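Local coordinates for suppressor of fused homolog (Drosophila melanogaster, PDB 6LPH), which probably binds and sequesters transcription factors and recognises nuclear localization sequences, and is represented here by its N-terminal SUFU domain, from the complex with Fu, at residues Glu103-Leu108 against Val191-Ile196; Leu150-Asn155 against Val175-Gln180. All blocks are in the same frame, centred on the assembly; numbering follows the deposited sequence.

Following the chain from the N terminus, strand 97-109 comes first and carries residues 103-108, whose partner, strand 189-199, comes beside them only after about 80 residues; contact 1 thus closes a long excursion containing helices 112-120 and 131-146. Within that excursion the loop after helix 131-146 brings residues 150-155 to strand 172-186, and contact 2 closes this shorter loop, wholly enclosed by the larger one. Strand 172-186 leads directly into 189-199, its antiparallel neighbour in the sheet, so the two contacts meet: A176 bonds to the backbone of Q195, and D178 to the hydroxyl of T105. Together they join the sheet's middle to the approach to its edge strand 155-156.

Contact 1. Residues Glu103-Leu108 against Val191-Ile196; sequences ELTFRL and VDFCQI
Residues E103-L108 and V191-I196 pair as parallel neighbours in the mixed sheet of the SUFU domain, E103 opposite F193 and T105 opposite Q195. Four backbone hydrogen bonds join them: E103 N to D192 O, C194 N to E103 O (2.8 Å), T105 N to C194 O, and I196 N to T105 O. A water extends the pairing by bridging R107 N and I196 O.

Apolar contacts occupy both faces. On one, L104 CD2 meets I196 CD1 at 3.7 Å, and F106 CD1 lies 4.1 Å from I196 CG2. On the other, T105 CG2 lies 3.9 Å from F193 CD2, the two side chains crossing at about a right angle, while V191 CG1 sits over one face of the F193 ring near its rim. Separately, the carbonyl oxygen I196 O lies in the plane of the F106 ring at its edge, 3.5 Å from CD1.

Polar side chains gather beside T105. Its hydroxyl, placed between backbone N and carbonyl carbon (chi1 79°), bonds to D178, and OG1 packs 3.1 Å from Q195 CB. The carboxylate of E103 bends away to S76 and S80. R107 reaches Q195 through an extended chain and also forms a salt bridge with D178; an alanine here would probably leave that aspartate without its cationic mate and the Q195 amide freer to turn. R107 NE bonds to Q195 OE1 at 2.8 Å, approaching from above the amide plane.

Contact 2. Residues Leu150-Asn155 against Val175-Gln180; sequences LCFGDN and VAQDPQ
F152 lays one face of its ring over the side chain of Q177, a CH-pi contact in which Q177 CB stands 3.6 Å from the ring centroid, nearly on the ring normal. The glutamine chain runs on in extended form, CG anti to the backbone N (chi1 -177°), passing CG 3.6 Å from F152 CZ and bringing its amide to within 23° of the ring plane, so the two flat groups stack. F152 has its CG anti to the carbonyl carbon instead (chi1 -44°), which swings the ring along the strand, and its CD1 approaches Q177 N at 3.4 Å.

V175 points its side chain into the type II turn formed by C151-D154. CG1 touches C151 O at 3.5 Å, whereas CG2 faces D154 CB and, more distantly, L150 CD1. Both backbone polar groups of V175 are used: G153 N donates to V175 O at 2.7 Å in a nearly straight bond, and V175 N donates to D154 O. The turn is braced internally by D154 N to C151 O and by C151 N, which meets D154 OD1 at 2.8 Å from above the carboxylate plane. G153 adopts backbone angles at which a CB would collide with the preceding carbonyl oxygen.

The turn thus fastens the loop after helix 131-146 to strand 172-186, just before edge strand 155-156. F152 and V175 also touch C194 on strand 189-199, while A176 faces the other way, packing on L216 of helix 201-219.

Contact 1. Residues Glu103-Leu108 against Val191-Ile196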
loop_
_atom_site.group_PDB
_atom_site.type_symbol
_atom_site.label_atom_id
_atom_site.label_comp_id
_atom_site.label_asym_id
_atom_site.label_seq_id
_atom_site.Cartn_x
_atom_site.Cartn_y
_atom_site.Cartn_z
ATOM N N GLU A 103 -9.558 -0.622 -0.943
ATOM C CA GLU A 103 -8.530 -0.157 -0.015
ATOM C C GLU A 103 -7.197 -0.280 -0.713
ATOM O O GLU A 103 -7.065 -1.013 -1.702
ATOM C CB GLU A 103 -8.508 -0.931 1.331
ATOM C CG GLU A 103 -9.793 -0.749 2.185
ATOM C CD GLU A 103 -9.944 0.616 2.846
ATOM O OE1 GLU A 103 -9.040 1.515 2.734
ATOM O OE2 GLU A 103 -10.978 0.781 3.541
ATOM N N LEU A 104 -6.210 0.459 -0.188
ATOM C CA LEU A 104 -4.873 0.433 -0.725
ATOM C C LEU A 104 -4.012 -0.636 -0.046
ATOM O O LEU A 104 -4.084 -0.812 1.190
ATOM C CB LEU A 104 -4.198 1.779 -0.474
ATOM C CG LEU A 104 -4.879 2.969 -1.190
ATOM C CD1 LEU A 104 -4.287 4.290 -0.718
ATOM C CD2 LEU A 104 -4.750 2.831 -2.711
ATOM N N THR A 105 -3.207 -1.344 -0.844
ATOM C CA THR A 105 -2.137 -2.168 -0.290
ATOM C C THR A 105 -0.763 -1.791 -0.883
ATOM O O THR A 105 -0.681 -1.100 -1.913
ATOM C CB THR A 105 -2.392 -3.685 -0.407
ATOM O OG1 THR A 105 -2.099 -4.122 -1.730
ATOM C CG2 THR A 105 -3.886 -4.056 -0.071
ATOM N N PHE A 106 0.306 -2.234 -0.230
ATOM C CA PHE A 106 1.644 -1.926 -0.740
ATOM C C PHE A 106 2.576 -3.038 -0.254
ATOM O O PHE A 106 2.418 -3.536 0.868
ATOM C CB PHE A 106 2.056 -0.552 -0.233
ATOM C CG PHE A 106 3.450 -0.093 -0.666
ATOM C CD1 PHE A 106 3.787 0.029 -2.028
ATOM C CD2 PHE A 106 4.387 0.285 0.287
ATOM C CE1 PHE A 106 5.032 0.495 -2.439
ATOM C CE2 PHE A 106 5.659 0.785 -0.114
ATOM C CZ PHE A 106 5.981 0.867 -1.475
ATOM N N ARG A 107 3.463 -3.494 -1.135
ATOM C CA ARG A 107 4.444 -4.531 -0.763
ATOM C C ARG A 107 5.839 -3.956 -0.878
ATOM O O ARG A 107 6.280 -3.518 -1.960
ATOM C CB ARG A 107 4.299 -5.776 -1.607
ATOM C CG ARG A 107 2.921 -6.459 -1.381
ATOM C CD ARG A 107 2.778 -7.717 -2.203
ATOM N NE ARG A 107 1.418 -8.265 -2.087
ATOM C CZ ARG A 107 1.013 -9.069 -1.097
ATOM N NH1 ARG A 107 1.887 -9.467 -0.139
ATOM N NH2 ARG A 107 -0.247 -9.530 -1.079
ATOM N N LEU A 108 6.538 -3.957 0.233
ATOM C CA LEU A 108 7.841 -3.271 0.270
ATOM C C LEU A 108 9.007 -4.230 0.584
ATOM O O LEU A 108 9.056 -4.829 1.662
ATOM C CB LEU A 108 7.771 -2.117 1.255
ATOM C CG LEU A 108 9.129 -1.436 1.571
ATOM C CD1 LEU A 108 9.689 -0.741 0.340
ATOM C CD2 LEU A 108 8.957 -0.449 2.733
ATOM N N VAL A 191 -15.237 -4.520 -1.771
ATOM C CA VAL A 191 -13.922 -3.882 -1.506
ATOM C C VAL A 191 -12.908 -4.603 -2.384
ATOM O O VAL A 191 -12.664 -5.794 -2.182
ATOM C CB VAL A 191 -13.529 -4.028 -0.035
ATOM C CG1 VAL A 191 -12.091 -3.473 0.241
ATOM C CG2 VAL A 191 -14.538 -3.304 0.854
ATOM N N ASP A 192 -12.345 -3.891 -3.369
ATOM C CA ASP A 192 -11.197 -4.391 -4.154
ATOM C C ASP A 192 -9.937 -4.023 -3.369
ATOM O O ASP A 192 -9.862 -2.923 -2.849
ATOM C CB ASP A 192 -11.085 -3.606 -5.477
ATOM C CG ASP A 192 -12.088 -4.042 -6.525
ATOM O OD1 ASP A 192 -12.854 -4.988 -6.263
ATOM O OD2 ASP A 192 -12.103 -3.445 -7.636
ATOM N N PHE A 193 -8.927 -4.884 -3.321
ATOM C CA PHE A 193 -7.636 -4.470 -2.737
ATOM C C PHE A 193 -6.705 -4.008 -3.850
ATOM O O PHE A 193 -6.239 -4.816 -4.665
ATOM C CB PHE A 193 -7.056 -5.574 -1.841
ATOM C CG PHE A 193 -7.881 -5.793 -0.589
ATOM C CD1 PHE A 193 -8.962 -6.706 -0.575
ATOM C CD2 PHE A 193 -7.641 -5.037 0.537
ATOM C CE1 PHE A 193 -9.756 -6.865 0.569
ATOM C CE2 PHE A 193 -8.437 -5.181 1.676
ATOM C CZ PHE A 193 -9.488 -6.092 1.701
ATOM N N CYS A 194 -6.486 -2.681 -3.917
ATOM C CA CYS A 194 -5.698 -2.081 -4.983
ATOM C C CYS A 194 -4.261 -1.939 -4.510
ATOM O O CYS A 194 -3.943 -1.091 -3.654
ATOM C CB CYS A 194 -6.268 -0.711 -5.371
ATOM S SG CYS A 194 -7.827 -0.917 -6.253
ATOM N N GLN A 195 -3.387 -2.771 -5.069
ATOM C CA GLN A 195 -1.992 -2.749 -4.654
ATOM C C GLN A 195 -1.215 -1.730 -5.466
ATOM O O GLN A 195 -1.138 -1.788 -6.709
ATOM C CB GLN A 195 -1.343 -4.122 -4.784
ATOM C CG GLN A 195 0.092 -4.166 -4.254
ATOM C CD GLN A 195 0.686 -5.543 -4.369
ATOM O OE1 GLN A 195 0.142 -6.520 -3.833
ATOM N NE2 GLN A 195 1.796 -5.644 -5.085
ATOM N N ILE A 196 -0.617 -0.804 -4.736
ATOM C CA ILE A 196 0.208 0.225 -5.324
ATOM C C ILE A 196 1.584 -0.384 -5.623
ATOM O O ILE A 196 2.110 -1.170 -4.819
ATOM C CB ILE A 196 0.205 1.443 -4.365
ATOM C CG1 ILE A 196 -0.911 2.418 -4.749
ATOM C CG2 ILE A 196 1.440 2.292 -4.466
ATOM C CD1 ILE A 196 -2.178 1.809 -5.240
HETATM O O HOH W 1 4.099 -2.908 -4.293
#

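Contact 2. Residues Leu150-Asn155 against Val175-Gln180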
loop_
_atom_site.group_PDB
_atom_site.type_symbol
_atom_site.label_atom_id
_atom_site.label_comp_id
_atom_site.label_asym_id
_atom_site.label_seq_id
_atom_site.Cartn_x
_atom_site.Cartn_y
_atom_site.Cartn_z
ATOM N N LEU A 150 -9.537 4.086 -7.758
ATOM C CA LEU A 150 -8.438 3.512 -8.523
ATOM C C LEU A 150 -8.891 2.187 -9.067
ATOM O O LEU A 150 -9.644 1.497 -8.389
ATOM C CB LEU A 150 -7.220 3.315 -7.627
ATOM C CG LEU A 150 -6.593 4.619 -7.092
ATOM C CD1 LEU A 150 -5.532 4.310 -6.037
ATOM C CD2 LEU A 150 -5.980 5.417 -8.237
ATOM N N CYS A 151 -8.465 1.856 -10.288
ATOM C CA CYS A 151 -8.763 0.564 -10.922
ATOM C C CYS A 151 -7.445 -0.148 -11.261
ATOM O O CYS A 151 -6.403 0.497 -11.430
ATOM C CB CYS A 151 -9.561 0.732 -12.230
ATOM S SG CYS A 151 -10.950 1.908 -12.236
ATOM N N PHE A 152 -7.498 -1.466 -11.396
ATOM C CA PHE A 152 -6.324 -2.234 -11.823
ATOM C C PHE A 152 -5.852 -1.782 -13.211
ATOM O O PHE A 152 -6.647 -1.656 -14.148
ATOM C CB PHE A 152 -6.605 -3.738 -11.795
ATOM C CG PHE A 152 -7.324 -4.189 -10.560
ATOM C CD1 PHE A 152 -6.922 -3.733 -9.294
ATOM C CD2 PHE A 152 -8.429 -5.057 -10.654
ATOM C CE1 PHE A 152 -7.599 -4.142 -8.141
ATOM C CE2 PHE A 152 -9.110 -5.470 -9.503
ATOM C CZ PHE A 152 -8.697 -5.018 -8.249
ATOM N N GLY A 153 -4.565 -1.507 -13.317
ATOM C CA GLY A 153 -4.010 -1.006 -14.552
ATOM C C GLY A 153 -3.780 0.503 -14.541
ATOM O O GLY A 153 -3.051 0.989 -15.388
ATOM N N ASP A 154 -4.377 1.228 -13.592
ATOM C CA ASP A 154 -4.254 2.690 -13.519
ATOM C C ASP A 154 -2.817 3.064 -13.187
ATOM O O ASP A 154 -2.029 2.229 -12.661
ATOM C CB ASP A 154 -5.177 3.319 -12.446
ATOM C CG ASP A 154 -6.635 3.409 -12.882
ATOM O OD1 ASP A 154 -7.500 3.782 -12.044
ATOM O OD2 ASP A 154 -6.934 3.097 -14.050
ATOM N N ASN A 155 -2.476 4.306 -13.488
ATOM C CA ASN A 155 -1.182 4.840 -13.054
ATOM C C ASN A 155 -1.439 6.091 -12.226
ATOM O O ASN A 155 -2.453 6.754 -12.405
ATOM C CB ASN A 155 -0.269 5.144 -14.268
ATOM C CG ASN A 155 -0.825 6.236 -15.185
ATOM O OD1 ASN A 155 -1.516 5.964 -16.189
ATOM N ND2 ASN A 155 -0.524 7.473 -14.853
ATOM N N VAL A 175 -1.188 0.659 -10.426
ATOM C CA VAL A 175 -2.173 -0.006 -9.572
ATOM C C VAL A 175 -2.466 -1.420 -10.083
ATOM O O VAL A 175 -2.837 -1.616 -11.238
ATOM C CB VAL A 175 -3.494 0.793 -9.466
ATOM C CG1 VAL A 175 -4.494 0.089 -8.530
ATOM C CG2 VAL A 175 -3.211 2.210 -8.978
ATOM N N ALA A 176 -2.243 -2.403 -9.211
ATOM C CA ALA A 176 -2.482 -3.807 -9.537
ATOM C C ALA A 176 -3.477 -4.385 -8.551
ATOM O O ALA A 176 -3.734 -3.783 -7.496
ATOM C CB ALA A 176 -1.163 -4.598 -9.495
ATOM N N GLN A 177 -4.062 -5.535 -8.900
ATOM C CA GLN A 177 -4.899 -6.234 -7.946
ATOM C C GLN A 177 -3.949 -6.917 -6.962
ATOM O O GLN A 177 -2.994 -7.551 -7.382
ATOM C CB GLN A 177 -5.775 -7.280 -8.621
ATOM C CG GLN A 177 -6.688 -7.934 -7.588
ATOM C CD GLN A 177 -7.581 -8.970 -8.198
ATOM O OE1 GLN A 177 -7.324 -9.477 -9.290
ATOM N NE2 GLN A 177 -8.637 -9.293 -7.503
ATOM N N ASP A 178 -4.193 -6.754 -5.668
ATOM C CA ASP A 178 -3.431 -7.482 -4.648
ATOM C C ASP A 178 -3.576 -9.008 -4.853
ATOM O O ASP A 178 -4.676 -9.533 -4.773
ATOM C CB ASP A 178 -3.863 -7.047 -3.222
ATOM C CG ASP A 178 -2.955 -7.621 -2.146
ATOM O OD1 ASP A 178 -2.313 -6.807 -1.451
ATOM O OD2 ASP A 178 -2.862 -8.873 -2.009
ATOM N N PRO A 179 -2.459 -9.713 -5.113
ATOM C CA PRO A 179 -2.497 -11.137 -5.468
ATOM C C PRO A 179 -3.043 -12.040 -4.344
ATOM O O PRO A 179 -3.644 -13.075 -4.625
ATOM C CB PRO A 179 -1.015 -11.468 -5.762
ATOM C CG PRO A 179 -0.239 -10.463 -4.972
ATOM C CD PRO A 179 -1.075 -9.209 -4.960
ATOM N N GLN A 180 -2.818 -11.655 -3.091
ATOM C CA GLN A 180 -3.295 -12.411 -1.920
ATOM C C GLN A 180 -4.717 -12.031 -1.569
ATOM O O GLN A 180 -5.555 -12.893 -1.256
ATOM C CB GLN A 180 -2.476 -12.005 -0.699
ATOM C CG GLN A 180 -1.608 -13.070 -0.179
ATOM C CD GLN A 180 -0.728 -12.569 0.925
ATOM O OE1 GLN A 180 -0.421 -11.365 1.011
ATOM N NE2 GLN A 180 -0.309 -13.488 1.789
#